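Long-range contacts in lipolytic protein G-D-S-L family (Chitinophaga pinensis, PDB 4Q7Q), which is of unconfirmed function but is probably an SGNH-type lipase or esterase that hydrolyses acyl esters: residues Asn133-Ile138 / Gly236-Asp241; Arg187-Phe192 / Val230-Asp235; His194-Lys199 / Glu219-Pro224. One frame throughout, in Å; residues are numbered along the deposited sequence.

Contact 1 (Asn133-Ile138 / Gly236-Asp241)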
loop_
_atom_site.group_PDB
_atom_site.type_symbol
_atom_site.label_atom_id
_atom_site.label_comp_id
_atom_site.label_asym_id
_atom_site.label_seq_id
_atom_site.Cartn_x
_atom_site.Cartn_y
_atom_site.Cartn_z
ATOM N N ASN A 133 -10.393 -0.071 4.097
ATOM C CA ASN A 133 -11.723 0.381 4.460
ATOM C C ASN A 133 -11.771 1.902 4.433
ATOM O O ASN A 133 -10.851 2.529 3.905
ATOM C CB ASN A 133 -12.190 -0.207 5.791
ATOM C CG ASN A 133 -13.650 -0.582 5.756
ATOM O OD1 ASN A 133 -14.472 0.186 5.265
ATOM N ND2 ASN A 133 -13.981 -1.775 6.242
ATOM N N ASP A 134 -12.840 2.493 4.962
ATOM C CA ASP A 134 -12.947 3.949 4.995
ATOM C C ASP A 134 -11.715 4.522 5.680
ATOM O O ASP A 134 -11.376 4.134 6.797
ATOM C CB ASP A 134 -14.188 4.382 5.780
ATOM C CG ASP A 134 -15.484 4.141 5.032
ATOM O OD1 ASP A 134 -15.476 3.563 3.927
ATOM O OD2 ASP A 134 -16.528 4.544 5.574
ATOM N N PHE A 135 -11.051 5.448 5.000
ATOM C CA PHE A 135 -9.850 6.081 5.514
ATOM C C PHE A 135 -10.172 7.456 6.068
ATOM O O PHE A 135 -10.891 8.221 5.431
ATOM C CB PHE A 135 -8.838 6.214 4.377
ATOM C CG PHE A 135 -7.744 7.216 4.637
ATOM C CD1 PHE A 135 -6.806 6.988 5.626
ATOM C CD2 PHE A 135 -7.645 8.377 3.881
ATOM C CE1 PHE A 135 -5.788 7.902 5.863
ATOM C CE2 PHE A 135 -6.628 9.288 4.106
ATOM C CZ PHE A 135 -5.699 9.054 5.104
ATOM N N VAL A 136 -9.656 7.763 7.256
ATOM C CA VAL A 136 -9.707 9.118 7.792
ATOM C C VAL A 136 -8.316 9.490 8.290
ATOM O O VAL A 136 -7.758 8.810 9.145
ATOM C CB VAL A 136 -10.732 9.258 8.934
ATOM C CG1 VAL A 136 -10.831 10.709 9.362
ATOM C CG2 VAL A 136 -12.091 8.752 8.494
ATOM N N TYR A 137 -7.744 10.551 7.728
ATOM C CA TYR A 137 -6.385 10.956 8.060
ATOM C C TYR A 137 -6.277 11.413 9.518
ATOM O O TYR A 137 -7.004 12.304 9.961
ATOM C CB TYR A 137 -5.934 12.076 7.118
ATOM C CG TYR A 137 -4.488 12.494 7.276
ATOM C CD1 TYR A 137 -3.511 11.573 7.639
ATOM C CD2 TYR A 137 -4.102 13.810 7.061
ATOM C CE1 TYR A 137 -2.191 11.953 7.785
ATOM C CE2 TYR A 137 -2.777 14.200 7.201
ATOM C CZ TYR A 137 -1.824 13.265 7.568
ATOM O OH TYR A 137 -0.505 13.640 7.711
ATOM N N ILE A 138 -5.353 10.806 10.254
ATOM C CA ILE A 138 -5.212 11.066 11.679
ATOM C C ILE A 138 -4.820 12.515 12.004
ATOM O O ILE A 138 -5.117 13.018 13.094
ATOM C CB ILE A 138 -4.233 10.052 12.331
ATOM C CG1 ILE A 138 -4.482 9.952 13.834
ATOM C CG2 ILE A 138 -2.778 10.401 12.030
ATOM C CD1 ILE A 138 -3.882 8.706 14.463
ATOM N N GLY A 236 -8.029 2.836 8.739
ATOM C CA GLY A 236 -8.784 2.328 7.607
ATOM C C GLY A 236 -7.906 1.877 6.457
ATOM O O GLY A 236 -8.300 1.017 5.664
ATOM N N LEU A 237 -6.708 2.448 6.375
ATOM C CA LEU A 237 -5.859 2.298 5.194
ATOM C C LEU A 237 -4.439 1.840 5.527
ATOM O O LEU A 237 -3.933 0.881 4.938
ATOM C CB LEU A 237 -5.816 3.626 4.435
ATOM C CG LEU A 237 -4.800 3.826 3.298
ATOM C CD1 LEU A 237 -4.986 2.827 2.160
ATOM C CD2 LEU A 237 -4.877 5.251 2.771
ATOM N N HIS A 238 -3.803 2.521 6.473
ATOM C CA HIS A 238 -2.401 2.257 6.767
ATOM C C HIS A 238 -2.264 1.181 7.820
ATOM O O HIS A 238 -2.894 1.257 8.865
ATOM C CB HIS A 238 -1.713 3.539 7.227
ATOM C CG HIS A 238 -1.745 4.623 6.199
ATOM N ND1 HIS A 238 -2.601 5.702 6.276
ATOM C CD2 HIS A 238 -1.049 4.772 5.050
ATOM C CE1 HIS A 238 -2.418 6.477 5.221
ATOM N NE2 HIS A 238 -1.480 5.938 4.461
ATOM N N PRO A 239 -1.437 0.168 7.539
ATOM C CA PRO A 239 -1.281 -0.974 8.435
ATOM C C PRO A 239 -0.921 -0.611 9.875
ATOM O O PRO A 239 -0.145 0.316 10.158
ATOM C CB PRO A 239 -0.138 -1.758 7.792
ATOM C CG PRO A 239 -0.268 -1.469 6.351
ATOM C CD PRO A 239 -0.738 -0.040 6.256
ATOM N N SER A 240 -1.516 -1.373 10.783
ATOM C CA SER A 240 -1.104 -1.404 12.173
ATOM C C SER A 240 0.146 -2.263 12.314
ATOM O O SER A 240 0.668 -2.780 11.330
ATOM C CB SER A 240 -2.220 -2.027 12.999
ATOM O OG SER A 240 -2.443 -3.365 12.585
ATOM N N ASP A 241 0.612 -2.437 13.545
ATOM C CA ASP A 241 1.687 -3.386 13.801
ATOM C C ASP A 241 1.317 -4.772 13.278
ATOM O O ASP A 241 2.136 -5.437 12.641
ATOM C CB ASP A 241 1.994 -3.469 15.296
ATOM C CG ASP A 241 2.876 -2.334 15.778
ATOM O OD1 ASP A 241 3.685 -1.828 14.983
ATOM O OD2 ASP A 241 2.775 -1.961 16.968
#
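Phe135 and Leu237 meet face to methyl: CD2 of Leu237 stands over one face of the phenyl ring, 4.0 Å from its centroid and 17° off the ring normal, a CH-pi contact. The CB of Leu237 adds to it by resting against Phe135 CD1 (3.7 Å). With CG anti to its backbone N (chi1 162°), Phe135 reaches across the contact until CE1 lies 3.7 Å from CE1 of His238. Phe135 CE1 comes up at the edge of the imidazole, near its plane, and the two ring planes are turned 80° apart, an oblique pairing. On the other face of the phenyl ring lies the backbone N of Tyr137, while CG of Leu237 sits over the centre of the imidazole, so one leucine packs against both rings. Beside these side chains the backbones come close at Gly236. Its O accepts a bent hydrogen bond from Asn133 N (2.8 Å), and its CA makes a CA-H...O contact of 3.3 Å with Asp134 O. The polar edge of His238 is engaged elsewhere: ND1 bonds to Asp235 and NE2 to Ser14. A tetraethylene glycol, probably from the crystallisation liquor, is bound about 4 Å from the side chain of Phe135. The Ser-His-Asp arrangement, with Phe135 flanking the histidine, is consistent with the catalytic triad of SGNH hydrolases.

Contact 2 (Arg187-Phe192 / Val230-Asp235)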
loop_
_atom_site.group_PDB
_atom_site.type_symbol
_atom_site.label_atom_id
_atom_site.label_comp_id
_atom_site.label_asym_id
_atom_site.label_seq_id
_atom_site.Cartn_x
_atom_site.Cartn_y
_atom_site.Cartn_z
ATOM N N ARG A 187 -13.365 -6.612 6.727
ATOM C CA ARG A 187 -13.974 -6.676 8.045
ATOM C C ARG A 187 -12.934 -6.536 9.154
ATOM O O ARG A 187 -13.274 -6.213 10.292
ATOM C CB ARG A 187 -14.766 -7.979 8.213
ATOM C CG ARG A 187 -13.901 -9.230 8.355
ATOM C CD ARG A 187 -14.744 -10.507 8.356
ATOM N NE ARG A 187 -15.145 -10.882 7.001
ATOM C CZ ARG A 187 -14.474 -11.730 6.227
ATOM N NH1 ARG A 187 -13.369 -12.313 6.675
ATOM N NH2 ARG A 187 -14.912 -12.003 5.004
ATOM N N ASN A 188 -11.667 -6.771 8.822
ATOM C CA ASN A 188 -10.606 -6.726 9.820
ATOM C C ASN A 188 -9.741 -5.483 9.750
ATOM O O ASN A 188 -8.745 -5.391 10.452
ATOM C CB ASN A 188 -9.729 -7.975 9.731
ATOM C CG ASN A 188 -10.370 -9.171 10.385
ATOM O OD1 ASN A 188 -11.036 -9.041 11.408
ATOM N ND2 ASN A 188 -10.182 -10.343 9.794
HETATM N N MSE A 189 -10.106 -4.528 8.902
HETATM C CA MSE A 189 -9.319 -3.304 8.796
HETATM C C MSE A 189 -9.404 -2.456 10.064
HETATM O O MSE A 189 -8.382 -2.029 10.595
HETATM C CB MSE A 189 -9.737 -2.498 7.568
HETATM C CG MSE A 189 -9.458 -3.223 6.268
HETATM SE SE MSE A 189 -7.546 -3.432 5.984
HETATM C CE MSE A 189 -7.546 -5.013 4.829
ATOM N N VAL A 190 -10.624 -2.222 10.549
ATOM C CA VAL A 190 -10.835 -1.456 11.779
ATOM C C VAL A 190 -11.942 -2.108 12.600
ATOM O O VAL A 190 -12.819 -2.759 12.038
ATOM C CB VAL A 190 -11.223 0.018 11.489
ATOM C CG1 VAL A 190 -10.065 0.775 10.846
ATOM C CG2 VAL A 190 -12.485 0.085 10.615
ATOM N N LYS A 191 -11.893 -1.957 13.923
ATOM C CA LYS A 191 -12.903 -2.567 14.794
ATOM C C LYS A 191 -14.256 -1.858 14.708
ATOM O O LYS A 191 -15.310 -2.492 14.796
ATOM C CB LYS A 191 -12.434 -2.571 16.256
ATOM C CG LYS A 191 -11.149 -3.337 16.522
ATOM C CD LYS A 191 -11.344 -4.826 16.345
ATOM C CE LYS A 191 -10.106 -5.599 16.783
ATOM N NZ LYS A 191 -9.863 -5.482 18.247
ATOM N N PHE A 192 -14.218 -0.539 14.561
ATOM C CA PHE A 192 -15.437 0.260 14.487
ATOM C C PHE A 192 -15.090 1.666 14.048
ATOM O O PHE A 192 -13.918 2.051 14.031
ATOM C CB PHE A 192 -16.161 0.314 15.842
ATOM C CG PHE A 192 -15.340 0.923 16.951
ATOM C CD1 PHE A 192 -14.539 0.125 17.758
ATOM C CD2 PHE A 192 -15.357 2.294 17.177
ATOM C CE1 PHE A 192 -13.781 0.680 18.775
ATOM C CE2 PHE A 192 -14.599 2.856 18.190
ATOM C CZ PHE A 192 -13.809 2.042 18.989
ATOM N N VAL A 230 -8.241 0.096 16.290
ATOM C CA VAL A 230 -7.144 -0.457 15.499
ATOM C C VAL A 230 -7.309 -1.963 15.293
ATOM O O VAL A 230 -7.582 -2.699 16.228
ATOM C CB VAL A 230 -5.777 -0.166 16.152
ATOM C CG1 VAL A 230 -4.651 -0.837 15.381
ATOM C CG2 VAL A 230 -5.542 1.336 16.233
ATOM N N ASN A 231 -7.171 -2.421 14.056
ATOM C CA ASN A 231 -7.093 -3.856 13.808
ATOM C C ASN A 231 -5.947 -4.136 12.830
ATOM O O ASN A 231 -4.789 -4.153 13.242
ATOM C CB ASN A 231 -8.431 -4.419 13.330
ATOM C CG ASN A 231 -8.489 -5.935 13.414
ATOM O OD1 ASN A 231 -7.461 -6.602 13.478
ATOM N ND2 ASN A 231 -9.699 -6.483 13.421
ATOM N N LEU A 232 -6.246 -4.348 11.553
ATOM C CA LEU A 232 -5.180 -4.482 10.560
ATOM C C LEU A 232 -4.612 -3.131 10.143
ATOM O O LEU A 232 -3.496 -3.063 9.622
ATOM C CB LEU A 232 -5.669 -5.221 9.317
ATOM C CG LEU A 232 -5.985 -6.703 9.472
ATOM C CD1 LEU A 232 -6.511 -7.223 8.148
ATOM C CD2 LEU A 232 -4.734 -7.456 9.904
ATOM N N THR A 233 -5.410 -2.080 10.331
ATOM C CA THR A 233 -5.004 -0.700 10.076
ATOM C C THR A 233 -5.319 0.151 11.299
ATOM O O THR A 233 -6.082 -0.269 12.177
ATOM C CB THR A 233 -5.757 -0.067 8.880
ATOM O OG1 THR A 233 -7.141 0.139 9.217
ATOM C CG2 THR A 233 -5.622 -0.931 7.628
ATOM N N TYR A 234 -4.747 1.351 11.354
ATOM C CA TYR A 234 -5.043 2.271 12.450
ATOM C C TYR A 234 -5.971 3.403 11.997
ATOM O O TYR A 234 -6.450 4.181 12.820
ATOM C CB TYR A 234 -3.755 2.820 13.100
ATOM C CG TYR A 234 -2.896 3.653 12.167
ATOM C CD1 TYR A 234 -3.174 5.007 11.950
ATOM C CD2 TYR A 234 -1.822 3.091 11.490
ATOM C CE1 TYR A 234 -2.406 5.773 11.079
ATOM C CE2 TYR A 234 -1.048 3.853 10.627
ATOM C CZ TYR A 234 -1.347 5.193 10.426
ATOM O OH TYR A 234 -0.581 5.946 9.557
ATOM N N ASP A 235 -6.240 3.477 10.694
ATOM C CA ASP A 235 -7.040 4.570 10.140
ATOM C C ASP A 235 -7.879 4.142 8.934
ATOM O O ASP A 235 -8.366 4.987 8.186
ATOM C CB ASP A 235 -6.140 5.748 9.741
ATOM C CG ASP A 235 -5.149 5.385 8.645
ATOM O OD1 ASP A 235 -5.228 4.254 8.110
ATOM O OD2 ASP A 235 -4.297 6.239 8.310
HETATM O O HOH W 1 -12.299 -5.645 12.666
#
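The carbonyl O of Met189, a selenomethionine here, is gripped twice by Thr233, which gives it both its backbone N (3.0 Å) and its hydroxyl OG1 (2.9 Å). The two donors arrive differently: the N-H lies in the carbonyl plane on a lone pair, whereas OG1 stands 61° out of that plane. The hydroxyl can reach the carbonyl because OG1 lies between the backbone N and the carbonyl carbon of Thr233 (chi1 69°). That rotamer sends CG2 to the selenium, SE of Met189 lying 3.6 Å from Thr233 CG2. One residue back, Asn188 O takes the N-H of Leu232 at 2.9 Å, and Leu232 CD1 packs alongside CB of Asn188. Asn231 places its amide beside Asn188, the two amide planes 58° apart, and the bent chain of Lys191 crosses Asn231 at about a right angle, with CE 3.5 Å from Asn231 ND2. The same ND2 donates to a water that in turn donates to Arg187 O and Val190 O, so the side chain ties two more carbonyls of 187-192 to the loop. Thr233 OG1 also accepts from Gly236 N, and Asp235 OD2 accepts from His238 ND1. Carbonyls of 187-192 thus take up N-H groups and a hydroxyl of 230-235 without a regular sheet; these bonds come just before Asp235, the likely acid of a Ser-His-Asp triad, and probably limit the freedom of this loop.

Contact 3 (His194-Lys199 / Glu219-Pro224)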
loop_
_atom_site.group_PDB
_atom_site.type_symbol
_atom_site.label_atom_id
_atom_site.label_comp_id
_atom_site.label_asym_id
_atom_site.label_seq_id
_atom_site.Cartn_x
_atom_site.Cartn_y
_atom_site.Cartn_z
ATOM N N HIS A 194 -16.289 5.469 15.203
ATOM C CA HIS A 194 -16.899 6.167 16.322
ATOM C C HIS A 194 -17.691 7.347 15.760
ATOM O O HIS A 194 -17.113 8.357 15.371
ATOM C CB HIS A 194 -15.756 6.627 17.236
ATOM C CG HIS A 194 -16.170 7.500 18.376
ATOM N ND1 HIS A 194 -16.879 7.029 19.457
ATOM C CD2 HIS A 194 -15.921 8.808 18.627
ATOM C CE1 HIS A 194 -17.072 8.014 20.317
ATOM N NE2 HIS A 194 -16.501 9.104 19.836
ATOM N N LEU A 195 -19.013 7.211 15.693
ATOM C CA LEU A 195 -19.831 8.171 14.951
ATOM C C LEU A 195 -21.073 8.588 15.706
ATOM O O LEU A 195 -21.624 7.817 16.483
ATOM C CB LEU A 195 -20.278 7.550 13.629
ATOM C CG LEU A 195 -19.187 7.093 12.666
ATOM C CD1 LEU A 195 -19.799 6.253 11.550
ATOM C CD2 LEU A 195 -18.453 8.295 12.093
ATOM N N LYS A 196 -21.527 9.809 15.448
ATOM C CA LYS A 196 -22.808 10.253 15.963
ATOM C C LYS A 196 -23.953 9.507 15.294
ATOM O O LYS A 196 -23.969 9.322 14.074
ATOM C CB LYS A 196 -22.980 11.763 15.780
ATOM C CG LYS A 196 -22.085 12.591 16.685
ATOM C CD LYS A 196 -22.420 14.061 16.591
ATOM C CE LYS A 196 -21.558 14.872 17.545
ATOM N NZ LYS A 196 -21.875 16.315 17.463
ATOM N N ASN A 197 -24.902 9.068 16.110
ATOM C CA ASN A 197 -26.127 8.447 15.639
ATOM C C ASN A 197 -27.043 9.551 15.119
ATOM O O ASN A 197 -27.408 10.445 15.866
ATOM C CB ASN A 197 -26.766 7.706 16.816
ATOM C CG ASN A 197 -28.055 6.997 16.453
ATOM O OD1 ASN A 197 -28.691 7.295 15.443
ATOM N ND2 ASN A 197 -28.458 6.059 17.301
ATOM N N PRO A 198 -27.415 9.496 13.832
ATOM C CA PRO A 198 -28.246 10.570 13.267
ATOM C C PRO A 198 -29.598 10.762 13.956
ATOM O O PRO A 198 -30.198 11.824 13.822
ATOM C CB PRO A 198 -28.462 10.117 11.822
ATOM C CG PRO A 198 -27.286 9.281 11.518
ATOM C CD PRO A 198 -26.936 8.569 12.794
ATOM N N LYS A 199 -30.073 9.751 14.671
ATOM C CA LYS A 199 -31.376 9.846 15.317
ATOM C C LYS A 199 -31.357 10.635 16.620
ATOM O O LYS A 199 -32.388 11.155 17.044
ATOM C CB LYS A 199 -31.976 8.460 15.556
ATOM C CG LYS A 199 -32.347 7.709 14.291
ATOM C CD LYS A 199 -33.208 6.503 14.627
ATOM C CE LYS A 199 -33.598 5.718 13.388
ATOM N NZ LYS A 199 -34.461 4.552 13.740
ATOM N N GLU A 219 -16.514 17.952 10.714
ATOM C CA GLU A 219 -16.697 19.194 11.455
ATOM C C GLU A 219 -17.605 18.990 12.665
ATOM O O GLU A 219 -17.569 19.771 13.613
ATOM C CB GLU A 219 -17.265 20.289 10.546
ATOM N N ASN A 220 -18.416 17.935 12.623
ATOM C CA ASN A 220 -19.333 17.613 13.712
ATOM C C ASN A 220 -19.184 16.151 14.141
ATOM O O ASN A 220 -20.164 15.411 14.227
ATOM C CB ASN A 220 -20.779 17.919 13.299
ATOM C CG ASN A 220 -21.775 17.722 14.432
ATOM O OD1 ASN A 220 -21.783 18.472 15.409
ATOM N ND2 ASN A 220 -22.630 16.712 14.298
ATOM N N ASN A 221 -17.944 15.743 14.400
ATOM C CA ASN A 221 -17.641 14.382 14.830
ATOM C C ASN A 221 -16.170 14.289 15.216
ATOM O O ASN A 221 -15.298 14.668 14.434
ATOM C CB ASN A 221 -17.942 13.384 13.702
ATOM C CG ASN A 221 -18.221 11.973 14.207
ATOM O OD1 ASN A 221 -19.355 11.495 14.135
ATOM N ND2 ASN A 221 -17.181 11.288 14.680
ATOM N N GLU A 222 -15.898 13.786 16.419
ATOM C CA GLU A 222 -14.529 13.522 16.855
ATOM C C GLU A 222 -13.873 12.540 15.891
ATOM O O GLU A 222 -14.561 11.918 15.080
ATOM C CB GLU A 222 -14.531 12.932 18.267
ATOM C CG GLU A 222 -15.209 13.811 19.302
ATOM C CD GLU A 222 -15.524 13.068 20.585
ATOM O OE1 GLU A 222 -15.600 11.821 20.554
ATOM O OE2 GLU A 222 -15.694 13.733 21.628
ATOM N N TYR A 223 -12.553 12.398 15.975
ATOM C CA TYR A 223 -11.841 11.466 15.103
ATOM C C TYR A 223 -12.435 10.076 15.269
ATOM O O TYR A 223 -12.513 9.564 16.381
ATOM C CB TYR A 223 -10.349 11.450 15.414
ATOM C CG TYR A 223 -9.572 10.579 14.450
ATOM C CD1 TYR A 223 -9.394 10.966 13.121
ATOM C CD2 TYR A 223 -9.029 9.367 14.858
ATOM C CE1 TYR A 223 -8.698 10.174 12.232
ATOM C CE2 TYR A 223 -8.327 8.565 13.971
ATOM C CZ TYR A 223 -8.163 8.978 12.661
ATOM O OH TYR A 223 -7.472 8.185 11.775
ATOM N N PRO A 224 -12.888 9.471 14.163
ATOM C CA PRO A 224 -13.726 8.270 14.276
ATOM C C PRO A 224 -12.961 6.962 14.513
ATOM O O PRO A 224 -13.596 5.917 14.683
ATOM C CB PRO A 224 -14.446 8.230 12.929
ATOM C CG PRO A 224 -13.475 8.881 11.983
ATOM C CD PRO A 224 -12.829 9.982 12.782
#
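Asn221 bridges His194 and Lys196 of strand 193-196, part of a two-stranded antiparallel sheet with 203-206, much as a neighbouring strand might, but with its side-chain amide. Its CB leads off with CG anti to the backbone N (chi1 -156°), which carries the amide to the strand; CG itself remains 4.0 Å from His194 O. Beyond it the two tips divide the work. OD1 accepts from Lys196 N at 3.0 Å, the donor tilted 20° from the carbonyl plane, and passes near Leu195 CA. ND2 donates to His194 O in an almost straight bond of 3.0 Å and also to Glu222 O, both acceptors lying near the amide plane. These three bonds fix the rotation of the amide and distinguish its O from its N. At one end of the contact, His194 N donates to Pro224 O along a lone pair (2.8 Å), and Leu195 CD2 packs against Pro224 CB. At the other, the extended chain of Lys196 crosses Asn220 at about a right angle, CD near Asn220 ND2 and O, until NZ bonds Asn220 OD1 from above the carbonyl plane. His194 stacks on Tyr203 of the partner strand. Its ring is nearly coplanar with the carboxylate of Glu222, 20° apart, and NE2 meets Glu222 OE1 at 3.0 Å, in the ring plane and nearly along the C-O axis.

How the contacts relate
The chemistry changes from the buried contact 1 outward. In contact 1 all the touching residues are buried, a leucine packed on two rings beside a close backbone approach at a glycine, whereas contact 2, partly buried, relies on main-chain carbonyls, and contact 3, its centre about 27 Å from the centre of the chain, on amide and charged side chains. Contacts 1 and 2 share the loop before helix 241-257: 230-235 runs straight into 236-241, and Ser240 turns back to bond Asn231 and Leu232, so Asp235 and His238 come from adjoining segments. Contact 3 is nested within the loops closed by the other two. Tyr223 links it to them, its OH bonding Val136 O and packing against Asp235 CB.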